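Local structure of heptaprenyl diphosphate synthase (HEPPP synthase) subunit 1 family protein (Staphylococcus aureus, 5H9D) at residues C[109-113]-C[114-118]; C[6-9]-C[10-14]; C[86-90]-C[91-95]; C[59-63]-C[64-68]. The protein is the small subunit of a two-component heptaprenyl diphosphate synthase and probably helps its prenyltransferase partner make the 35-carbon prenyl chain. One frame throughout, in Å; residues are numbered along the deposited sequence.

All four contacts are local, each made across neighbouring residues of the mainly helical chain, and they follow one another without nesting or crossing. Interaction 2, residues 6-14, is a stretch of helix 4-15. Interaction 4, residues 59-68, lies at the C-terminal end of helix 43-65, before helix 70-88. Interaction 3, residues 86-95, closes the short turn from helix 70-88 into helix 91-112, and interaction 1, residues 109-118, ends helix 91-112 ahead of helix 118-140. Interactions 1 and 3 thus mark the two ends of one helix, their centres about 31 Å apart. Interactions 1, 3 and 4 also touch the partner chain, the farnesyl pyrophosphate synthetase-type subunit.

Interaction 1 of 4, residues C[109-113]-C[114-118]; sequences SSLHH and QALND
L116 folds back over S110 and L111 where a Schellman motif ends helix 91-112. Q114, the C-prime residue with positive phi (41°), turns the chain round: A115 N donates to S110 O at 3.1 Å, while Q114 N reaches L111 O at 3.2 Å. With CG beside the backbone N and anti to the carbonyl carbon (chi1 -58°), L116 directs its branches at the helix. Its CG and CD2 rest against S110 CB, and CD1 meets L111 CD2 at 4.1 Å, the two leucines crossing at a slant. Both leucines also pack on I121 of helix 118-140, which makes this apolar patch part of the join between the two helices. S110 turns its hydroxyl to other partners, E106 O and D25 of the farnesyl pyrophosphate synthetase-type chain. Q114 bends at chi2 (-72°), curling its amide back under the helix end, where NE2 makes a weak bond of 3.5 Å to H112 O. Beyond the turn, N117 occupies the N-cap position of helix 118-140. H113, the first residue to leave helical geometry, swings its imidazole back along the last turn, with H112 ND1 over one face of the ring. S109 O is gripped from opposite faces of its carbonyl plane, by H113 N at 2.9 Å and by H113 ND1 at 2.8 Å.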
loop_
_atom_site.group_PDB
_atom_site.type_symbol
_atom_site.label_atom_id
_atom_site.label_comp_id
_atom_site.label_asym_id
_atom_site.label_seq_id
_atom_site.Cartn_x
_atom_site.Cartn_y
_atom_site.Cartn_z
ATOM N N SER C 109 -9.335 12.725 11.205
ATOM C CA SER C 109 -8.301 12.742 12.239
ATOM C C SER C 109 -8.569 13.874 13.235
ATOM O O SER C 109 -8.454 13.700 14.460
ATOM C CB SER C 109 -6.922 12.940 11.622
ATOM O OG SER C 109 -5.930 12.953 12.625
ATOM N N SER C 110 -8.916 15.035 12.696
ATOM C CA SER C 110 -9.212 16.176 13.513
ATOM C C SER C 110 -10.408 15.895 14.438
ATOM O O SER C 110 -10.406 16.296 15.605
ATOM C CB SER C 110 -9.485 17.386 12.608
ATOM O OG SER C 110 -8.295 17.874 12.013
ATOM N N LEU C 111 -11.431 15.220 13.922
ATOM C CA LEU C 111 -12.609 14.886 14.738
ATOM C C LEU C 111 -12.226 13.900 15.828
ATOM O O LEU C 111 -12.550 14.082 16.991
ATOM C CB LEU C 111 -13.745 14.290 13.881
ATOM C CG LEU C 111 -14.507 15.307 13.015
ATOM C CD1 LEU C 111 -15.495 14.585 12.112
ATOM C CD2 LEU C 111 -15.233 16.324 13.925
ATOM N N HIS C 112 -11.510 12.863 15.443
ATOM C CA HIS C 112 -11.078 11.871 16.396
ATOM C C HIS C 112 -10.275 12.525 17.537
ATOM O O HIS C 112 -10.484 12.191 18.709
ATOM C CB HIS C 112 -10.242 10.791 15.675
ATOM C CG HIS C 112 -9.847 9.646 16.554
ATOM N ND1 HIS C 112 -8.641 9.595 17.221
ATOM C CD2 HIS C 112 -10.541 8.555 16.956
ATOM C CE1 HIS C 112 -8.610 8.531 18.002
ATOM N NE2 HIS C 112 -9.752 7.883 17.859
ATOM N N HIS C 113 -9.388 13.463 17.202
ATOM C CA HIS C 113 -8.552 14.106 18.208
ATOM C C HIS C 113 -9.132 15.326 18.930
ATOM O O HIS C 113 -8.374 16.178 19.430
ATOM C CB HIS C 113 -7.188 14.476 17.609
ATOM C CG HIS C 113 -6.332 13.291 17.272
ATOM N ND1 HIS C 113 -6.262 12.756 16.004
ATOM C CD2 HIS C 113 -5.560 12.497 18.058
ATOM C CE1 HIS C 113 -5.489 11.681 16.024
ATOM N NE2 HIS C 113 -5.051 11.502 17.257
ATOM N N GLN C 114 -10.465 15.389 19.010
ATOM C CA GLN C 114 -11.160 16.485 19.687
ATOM C C GLN C 114 -10.467 17.819 19.363
ATOM O O GLN C 114 -10.215 18.640 20.259
ATOM C CB GLN C 114 -11.122 16.287 21.209
ATOM C CG GLN C 114 -11.344 14.884 21.696
ATOM C CD GLN C 114 -12.765 14.438 21.531
ATOM O OE1 GLN C 114 -13.620 14.695 22.381
ATOM N NE2 GLN C 114 -13.037 13.776 20.416
ATOM N N ALA C 115 -10.158 18.043 18.093
ATOM C CA ALA C 115 -9.472 19.267 17.717
ATOM C C ALA C 115 -10.324 20.340 17.043
ATOM O O ALA C 115 -9.833 21.423 16.811
ATOM C CB ALA C 115 -8.290 18.922 16.837
ATOM N N LEU C 116 -11.583 20.056 16.731
ATOM C CA LEU C 116 -12.429 21.052 16.086
ATOM C C LEU C 116 -13.482 21.690 17.012
ATOM O O LEU C 116 -13.959 21.054 17.959
ATOM C CB LEU C 116 -13.129 20.420 14.877
ATOM C CG LEU C 116 -12.213 19.828 13.807
ATOM C CD1 LEU C 116 -13.043 19.528 12.558
ATOM C CD2 LEU C 116 -11.088 20.804 13.479
ATOM N N ASN C 117 -13.843 22.951 16.758
ATOM C CA ASN C 117 -14.886 23.595 17.577
ATOM C C ASN C 117 -16.197 23.188 16.899
ATOM O O ASN C 117 -16.160 22.360 15.981
ATOM C CB ASN C 117 -14.707 25.134 17.667
ATOM C CG ASN C 117 -14.709 25.831 16.306
ATOM O OD1 ASN C 117 -15.536 25.540 15.436
ATOM N ND2 ASN C 117 -13.791 26.782 16.129
ATOM N N ASP C 118 -17.340 23.734 17.313
ATOM C CA ASP C 118 -18.614 23.311 16.697
ATOM C C ASP C 118 -18.861 23.775 15.273
ATOM O O ASP C 118 -19.456 23.054 14.491
ATOM C CB ASP C 118 -19.805 23.703 17.580
ATOM C CG ASP C 118 -19.662 23.196 19.005
ATOM O OD1 ASP C 118 -19.304 22.007 19.155
ATOM O OD2 ASP C 118 -19.903 23.987 19.956
#

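Interaction 2 of 4, residues C[6-9]-C[10-14]; sequences SKLE and RQIEE
K7 and R10 send their long chains out together, in a common direction, from one exposed flank of helix 4-15. R10 starts with CG anti to its own N (chi1 169°) and then bends at chi3, which brings NH2 alongside the lysine chain, 3.7 Å from K7 CG and 3.4 Å from K7 NZ. These like-charged ends are both donors; they lie near each other without hydrogen-bonding.

L8 and I12, one turn apart, slant across each other on the buried flank. The branch point of L8 meets the ethyl arm of I12, with L8 CG to I12 CG1 at 4.2 Å. Ordinary alpha-helical bonds hold these spacings: I12 N gives a nearly straight bond to L8 O (2.8 Å, 171°), and Q11 N binds K7 O at 2.9 Å. Q11 stretches out beyond CG, with its CB and CG passing K7 O.

The amphipathic helix lies with its apolar side against two others: L8 packs on V46, T50 and T53 of helix 43-65, I12 on I77 of helix 70-88, and Q11 bridges them by touching V46 and L84.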
loop_
_atom_site.group_PDB
_atom_site.type_symbol
_atom_site.label_atom_id
_atom_site.label_comp_id
_atom_site.label_asym_id
_atom_site.label_seq_id
_atom_site.Cartn_x
_atom_site.Cartn_y
_atom_site.Cartn_z
ATOM N N SER C 6 -24.773 -2.315 -7.650
ATOM C CA SER C 6 -24.597 -3.679 -8.114
ATOM C C SER C 6 -23.319 -3.878 -8.902
ATOM O O SER C 6 -22.639 -4.883 -8.726
ATOM C CB SER C 6 -25.790 -4.102 -8.969
ATOM O OG SER C 6 -25.887 -5.513 -9.029
ATOM N N LYS C 7 -22.985 -2.944 -9.782
ATOM C CA LYS C 7 -21.758 -3.109 -10.546
ATOM C C LYS C 7 -20.566 -3.286 -9.603
ATOM O O LYS C 7 -19.792 -4.241 -9.746
ATOM C CB LYS C 7 -21.514 -1.916 -11.458
ATOM C CG LYS C 7 -22.428 -1.866 -12.642
ATOM C CD LYS C 7 -21.909 -0.871 -13.667
ATOM C CE LYS C 7 -22.635 -1.052 -14.993
ATOM N NZ LYS C 7 -22.564 -2.477 -15.493
ATOM N N LEU C 8 -20.431 -2.372 -8.635
ATOM C CA LEU C 8 -19.337 -2.422 -7.660
ATOM C C LEU C 8 -19.285 -3.747 -6.906
ATOM O O LEU C 8 -18.200 -4.244 -6.622
ATOM C CB LEU C 8 -19.439 -1.270 -6.655
ATOM C CG LEU C 8 -18.361 -1.205 -5.567
ATOM C CD1 LEU C 8 -17.023 -0.905 -6.205
ATOM C CD2 LEU C 8 -18.713 -0.140 -4.539
ATOM N N GLU C 9 -20.438 -4.329 -6.582
ATOM C CA GLU C 9 -20.439 -5.612 -5.878
ATOM C C GLU C 9 -19.819 -6.671 -6.776
ATOM O O GLU C 9 -19.143 -7.588 -6.310
ATOM C CB GLU C 9 -21.862 -6.020 -5.473
ATOM C CG GLU C 9 -22.363 -5.302 -4.232
ATOM C CD GLU C 9 -23.858 -5.042 -4.269
ATOM O OE1 GLU C 9 -24.350 -4.558 -5.324
ATOM O OE2 GLU C 9 -24.535 -5.307 -3.244
ATOM N N ARG C 10 -20.049 -6.532 -8.072
ATOM C CA ARG C 10 -19.484 -7.471 -9.021
ATOM C C ARG C 10 -17.980 -7.233 -9.145
ATOM O O ARG C 10 -17.212 -8.188 -9.194
ATOM C CB ARG C 10 -20.164 -7.324 -10.382
ATOM C CG ARG C 10 -19.463 -8.068 -11.498
ATOM C CD ARG C 10 -20.295 -8.020 -12.751
ATOM N NE ARG C 10 -21.193 -6.869 -12.753
ATOM C CZ ARG C 10 -21.877 -6.466 -13.818
ATOM N NH1 ARG C 10 -21.751 -7.131 -14.965
ATOM N NH2 ARG C 10 -22.689 -5.410 -13.735
ATOM N N GLN C 11 -17.559 -5.968 -9.189
ATOM C CA GLN C 11 -16.130 -5.662 -9.289
ATOM C C GLN C 11 -15.381 -6.139 -8.044
ATOM O O GLN C 11 -14.328 -6.755 -8.168
ATOM C CB GLN C 11 -15.885 -4.158 -9.516
ATOM C CG GLN C 11 -16.121 -3.704 -10.941
ATOM C CD GLN C 11 -15.929 -2.205 -11.150
ATOM O OE1 GLN C 11 -14.832 -1.680 -10.998
ATOM N NE2 GLN C 11 -16.999 -1.515 -11.516
ATOM N N ILE C 12 -15.922 -5.867 -6.853
ATOM C CA ILE C 12 -15.274 -6.291 -5.613
ATOM C C ILE C 12 -15.121 -7.804 -5.663
ATOM O O ILE C 12 -14.176 -8.382 -5.127
ATOM C CB ILE C 12 -16.113 -5.925 -4.372
ATOM C CG1 ILE C 12 -16.128 -4.415 -4.162
ATOM C CG2 ILE C 12 -15.546 -6.612 -3.133
ATOM C CD1 ILE C 12 -14.853 -3.860 -3.662
ATOM N N GLU C 13 -16.075 -8.429 -6.332
ATOM C CA GLU C 13 -16.129 -9.871 -6.507
ATOM C C GLU C 13 -14.899 -10.420 -7.200
ATOM O O GLU C 13 -14.211 -11.289 -6.671
ATOM C CB GLU C 13 -17.376 -10.217 -7.317
ATOM C CG GLU C 13 -18.517 -10.730 -6.481
ATOM C CD GLU C 13 -18.215 -12.113 -5.996
ATOM O OE1 GLU C 13 -18.123 -13.012 -6.862
ATOM O OE2 GLU C 13 -18.047 -12.293 -4.769
ATOM N N GLU C 14 -14.630 -9.917 -8.397
ATOM C CA GLU C 14 -13.473 -10.374 -9.145
ATOM C C GLU C 14 -12.211 -10.179 -8.311
ATOM O O GLU C 14 -11.404 -11.104 -8.151
ATOM C CB GLU C 14 -13.357 -9.611 -10.469
ATOM C CG GLU C 14 -13.839 -8.162 -10.404
ATOM C CD GLU C 14 -13.140 -7.242 -11.409
ATOM O OE1 GLU C 14 -11.915 -6.985 -11.244
ATOM O OE2 GLU C 14 -13.821 -6.781 -12.364
#

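Interaction 3 of 4, residues C[86-90]-C[91-95]; sequences AEIND and LSFQN
D90 accepts from F93 N through OD1 at 2.8 Å (153°), the N-cap bond that opens helix 91-112. The donor comes from well above the carboxylate plane, and a second, weak bond runs from the same F93 N to D90 O at 3.3 Å. The aspartate reaches its place with CG anti to the backbone N (chi1 174°), which lays the carboxylate across the first turn of the helix. Its other oxygen, OD2, binds H139 of helix 118-140, so one side chain caps one helix and ties it to the next. A negative group at this end would probably be favoured by the helix dipole.

N89, the first residue after helix 70-88 to leave helical backbone angles, has positive phi; the two helices are joined by a short turn.

Packing surrounds the cap. D90 CG sits 3.4 Å from F93 CB, and the D90 side chain runs athwart that of F93, its carboxylate tilted 63° from the phenyl ring. The F93 ring is buried among L85, I135 and T136, meeting F140 edge-to-face, while L91 packs on M122 of the farnesyl pyrophosphate synthetase-type chain. I88, near the end of helix 70-88, slants across F93 and brings CD1 to the edge of its ring, 3.9 Å from F93 CE2.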
loop_
_atom_site.group_PDB
_atom_site.type_symbol
_atom_site.label_atom_id
_atom_site.label_comp_id
_atom_site.label_asym_id
_atom_site.label_seq_id
_atom_site.Cartn_x
_atom_site.Cartn_y
_atom_site.Cartn_z
ATOM N N ALA C 86 -7.589 5.046 -13.231
ATOM C CA ALA C 86 -6.717 4.714 -14.356
ATOM C C ALA C 86 -7.454 4.591 -15.692
ATOM O O ALA C 86 -6.976 5.115 -16.706
ATOM C CB ALA C 86 -5.955 3.433 -14.065
ATOM N N GLU C 87 -8.601 3.907 -15.715
ATOM C CA GLU C 87 -9.336 3.793 -16.978
ATOM C C GLU C 87 -10.133 5.059 -17.307
ATOM O O GLU C 87 -10.439 5.297 -18.478
ATOM C CB GLU C 87 -10.248 2.552 -17.008
ATOM C CG GLU C 87 -11.238 2.418 -15.889
ATOM C CD GLU C 87 -11.666 0.965 -15.666
ATOM O OE1 GLU C 87 -10.786 0.134 -15.288
ATOM O OE2 GLU C 87 -12.873 0.652 -15.864
ATOM N N ILE C 88 -10.447 5.873 -16.290
ATOM C CA ILE C 88 -11.165 7.133 -16.499
ATOM C C ILE C 88 -10.293 8.119 -17.302
ATOM O O ILE C 88 -10.779 9.088 -17.883
ATOM C CB ILE C 88 -11.587 7.764 -15.154
ATOM C CG1 ILE C 88 -12.701 6.927 -14.528
ATOM C CG2 ILE C 88 -12.072 9.181 -15.365
ATOM C CD1 ILE C 88 -13.315 7.517 -13.269
ATOM N N ASN C 89 -8.994 7.871 -17.318
ATOM C CA ASN C 89 -8.059 8.672 -18.093
ATOM C C ASN C 89 -8.088 10.186 -17.914
ATOM O O ASN C 89 -7.189 10.876 -18.403
ATOM C CB ASN C 89 -8.244 8.344 -19.568
ATOM C CG ASN C 89 -6.958 8.448 -20.354
ATOM O OD1 ASN C 89 -6.208 9.430 -20.244
ATOM N ND2 ASN C 89 -6.699 7.434 -21.166
ATOM N N ASP C 90 -9.115 10.712 -17.254
ATOM C CA ASP C 90 -9.187 12.155 -17.003
ATOM C C ASP C 90 -8.173 12.450 -15.900
ATOM O O ASP C 90 -8.467 12.294 -14.714
ATOM C CB ASP C 90 -10.575 12.562 -16.514
ATOM C CG ASP C 90 -10.644 14.033 -16.113
ATOM O OD1 ASP C 90 -9.604 14.599 -15.690
ATOM O OD2 ASP C 90 -11.747 14.618 -16.206
ATOM N N LEU C 91 -6.987 12.887 -16.284
ATOM C CA LEU C 91 -5.956 13.147 -15.300
ATOM C C LEU C 91 -6.273 14.223 -14.254
ATOM O O LEU C 91 -6.002 14.019 -13.072
ATOM C CB LEU C 91 -4.640 13.459 -16.010
ATOM C CG LEU C 91 -3.443 13.442 -15.078
ATOM C CD1 LEU C 91 -2.179 13.218 -15.888
ATOM C CD2 LEU C 91 -3.396 14.749 -14.314
ATOM N N SER C 92 -6.834 15.358 -14.666
ATOM C CA SER C 92 -7.158 16.420 -13.705
ATOM C C SER C 92 -8.131 15.982 -12.625
ATOM O O SER C 92 -8.092 16.506 -11.511
ATOM C CB SER C 92 -7.733 17.652 -14.410
ATOM O OG SER C 92 -6.737 18.651 -14.535
ATOM N N PHE C 93 -9.010 15.039 -12.964
ATOM C CA PHE C 93 -9.994 14.522 -12.024
ATOM C C PHE C 93 -9.287 13.795 -10.896
ATOM O O PHE C 93 -9.769 13.787 -9.761
ATOM C CB PHE C 93 -10.953 13.570 -12.735
ATOM C CG PHE C 93 -11.857 12.804 -11.809
ATOM C CD1 PHE C 93 -12.543 13.451 -10.788
ATOM C CD2 PHE C 93 -12.039 11.440 -11.974
ATOM C CE1 PHE C 93 -13.407 12.747 -9.942
ATOM C CE2 PHE C 93 -12.892 10.724 -11.144
ATOM C CZ PHE C 93 -13.582 11.379 -10.121
ATOM N N GLN C 94 -8.140 13.194 -11.217
ATOM C CA GLN C 94 -7.358 12.470 -10.224
ATOM C C GLN C 94 -6.694 13.387 -9.186
ATOM O O GLN C 94 -6.343 12.934 -8.091
ATOM C CB GLN C 94 -6.286 11.609 -10.881
ATOM C CG GLN C 94 -5.687 10.627 -9.881
ATOM C CD GLN C 94 -4.349 10.073 -10.310
ATOM O OE1 GLN C 94 -3.347 10.795 -10.342
ATOM N NE2 GLN C 94 -4.320 8.784 -10.644
ATOM N N ASN C 95 -6.519 14.660 -9.545
ATOM C CA ASN C 95 -5.920 15.671 -8.673
ATOM C C ASN C 95 -7.024 16.042 -7.704
ATOM O O ASN C 95 -6.963 15.714 -6.513
ATOM C CB ASN C 95 -5.492 16.897 -9.506
ATOM C CG ASN C 95 -4.802 18.017 -8.669
ATOM O OD1 ASN C 95 -5.380 19.087 -8.469
ATOM N ND2 ASN C 95 -3.565 17.776 -8.211
#

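Interaction 4 of 4, residues C[59-63]-C[64-68]; sequences DDITY and NHLSK
D60 O takes the N-H of N64 in a nearly straight bond (2.7 Å, 173°), the alpha-helical link that carries helix 43-65 into its frayed C-terminal turn. The same oxygen also accepts Y63 N at 2.9 Å, so two donors share one carbonyl where the helix widens into a pi-type turn at 61-63. One residue on, I61 O lies 3.1 Å from L66 N. H65 has positive phi, at the point where the helix gives way to loop; its ND1 meets Y63 O in the plane of the imidazole, but only in a weak bond of 3.5 Å.

N64 follows the course of D60, its amide tilted 34° from the carboxylate. N64 ND2 comes closest to D60 CB, at 4.0 Å. D59 sends its carboxylate elsewhere, OD2 forming salt bridges with K108 and K167. After the turn the backbone of S67 is held at both ends, its N by E23 and its O by S70 OG at the start of helix 70-88.

The apolar part is a right-angle crossing of I61 and L66, with I61 also touching I71 and, in the farnesyl pyrophosphate synthetase-type chain, Q103. L66 keeps CG beside its backbone N (chi1 -47°), which sets L66 CD1 against I61, 3.8 Å from I61 CG1.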
loop_
_atom_site.group_PDB
_atom_site.type_symbol
_atom_site.label_atom_id
_atom_site.label_comp_id
_atom_site.label_asym_id
_atom_site.label_seq_id
_atom_site.Cartn_x
_atom_site.Cartn_y
_atom_site.Cartn_z
ATOM N N ASP C 59 -13.104 2.889 8.393
ATOM C CA ASP C 59 -13.600 3.638 9.537
ATOM C C ASP C 59 -14.161 2.652 10.527
ATOM O O ASP C 59 -13.769 2.620 11.692
ATOM C CB ASP C 59 -14.718 4.580 9.131
ATOM C CG ASP C 59 -14.220 5.960 8.805
ATOM O OD1 ASP C 59 -13.258 6.397 9.479
ATOM O OD2 ASP C 59 -14.798 6.604 7.896
ATOM N N ASP C 60 -15.076 1.836 10.017
ATOM C CA ASP C 60 -15.783 0.812 10.775
ATOM C C ASP C 60 -14.952 -0.217 11.508
ATOM O O ASP C 60 -15.353 -0.686 12.561
ATOM C CB ASP C 60 -16.766 0.082 9.858
ATOM C CG ASP C 60 -17.883 0.989 9.380
ATOM O OD1 ASP C 60 -18.205 1.960 10.114
ATOM O OD2 ASP C 60 -18.445 0.735 8.291
ATOM N N ILE C 61 -13.812 -0.588 10.944
ATOM C CA ILE C 61 -12.956 -1.576 11.567
ATOM C C ILE C 61 -12.664 -1.260 13.036
ATOM O O ILE C 61 -12.671 -2.149 13.878
ATOM C CB ILE C 61 -11.650 -1.720 10.739
ATOM C CG1 ILE C 61 -11.961 -2.538 9.472
ATOM C CG2 ILE C 61 -10.533 -2.348 11.576
ATOM C CD1 ILE C 61 -10.980 -2.340 8.345
ATOM N N THR C 62 -12.452 0.006 13.350
ATOM C CA THR C 62 -12.148 0.384 14.718
ATOM C C THR C 62 -13.403 0.574 15.600
ATOM O O THR C 62 -13.312 0.547 16.831
ATOM C CB THR C 62 -11.267 1.671 14.733
ATOM O OG1 THR C 62 -10.309 1.615 13.667
ATOM C CG2 THR C 62 -10.477 1.757 16.010
ATOM N N TYR C 63 -14.569 0.758 14.973
ATOM C CA TYR C 63 -15.830 0.945 15.714
ATOM C C TYR C 63 -16.654 -0.337 15.913
ATOM O O TYR C 63 -17.239 -0.547 16.976
ATOM C CB TYR C 63 -16.727 1.991 15.049
ATOM C CG TYR C 63 -17.866 2.397 15.964
ATOM C CD1 TYR C 63 -17.609 2.818 17.276
ATOM C CD2 TYR C 63 -19.201 2.353 15.537
ATOM C CE1 TYR C 63 -18.657 3.185 18.147
ATOM C CE2 TYR C 63 -20.259 2.717 16.400
ATOM C CZ TYR C 63 -19.976 3.129 17.705
ATOM O OH TYR C 63 -21.002 3.460 18.571
ATOM N N ASN C 64 -16.731 -1.172 14.884
ATOM C CA ASN C 64 -17.460 -2.423 14.992
ATOM C C ASN C 64 -16.508 -3.521 15.487
ATOM O O ASN C 64 -16.899 -4.672 15.667
ATOM C CB ASN C 64 -18.072 -2.810 13.638
ATOM C CG ASN C 64 -19.318 -2.000 13.300
ATOM O OD1 ASN C 64 -20.046 -1.571 14.192
ATOM N ND2 ASN C 64 -19.582 -1.810 12.007
ATOM N N HIS C 65 -15.261 -3.143 15.729
ATOM C CA HIS C 65 -14.228 -4.072 16.188
ATOM C C HIS C 65 -13.908 -5.199 15.210
ATOM O O HIS C 65 -13.580 -6.301 15.625
ATOM C CB HIS C 65 -14.600 -4.684 17.538
ATOM C CG HIS C 65 -14.404 -3.760 18.695
ATOM N ND1 HIS C 65 -15.121 -2.592 18.845
ATOM C CD2 HIS C 65 -13.577 -3.834 19.764
ATOM C CE1 HIS C 65 -14.747 -1.988 19.957
ATOM N NE2 HIS C 65 -13.811 -2.719 20.534
ATOM N N LEU C 66 -14.009 -4.924 13.915
ATOM C CA LEU C 66 -13.682 -5.928 12.921
ATOM C C LEU C 66 -12.188 -6.256 13.079
ATOM O O LEU C 66 -11.392 -5.414 13.519
ATOM C CB LEU C 66 -13.954 -5.381 11.523
ATOM C CG LEU C 66 -15.308 -4.684 11.350
ATOM C CD1 LEU C 66 -15.417 -4.141 9.926
ATOM C CD2 LEU C 66 -16.449 -5.646 11.645
ATOM N N SER C 67 -11.805 -7.484 12.735
ATOM C CA SER C 67 -10.408 -7.900 12.844
ATOM C C SER C 67 -9.510 -6.993 12.028
ATOM O O SER C 67 -9.972 -6.222 11.195
ATOM C CB SER C 67 -10.230 -9.339 12.353
ATOM O OG SER C 67 -10.588 -9.453 10.987
ATOM N N LYS C 68 -8.215 -7.103 12.262
ATOM C CA LYS C 68 -7.246 -6.296 11.542
ATOM C C LYS C 68 -7.178 -6.662 10.057
ATOM O O LYS C 68 -7.094 -5.786 9.204
ATOM C CB LYS C 68 -5.890 -6.457 12.209
ATOM C CG LYS C 68 -5.782 -5.736 13.551
ATOM C CD LYS C 68 -7.056 -5.782 14.381
ATOM C CE LYS C 68 -6.849 -5.065 15.706
ATOM N NZ LYS C 68 -5.734 -5.704 16.476
#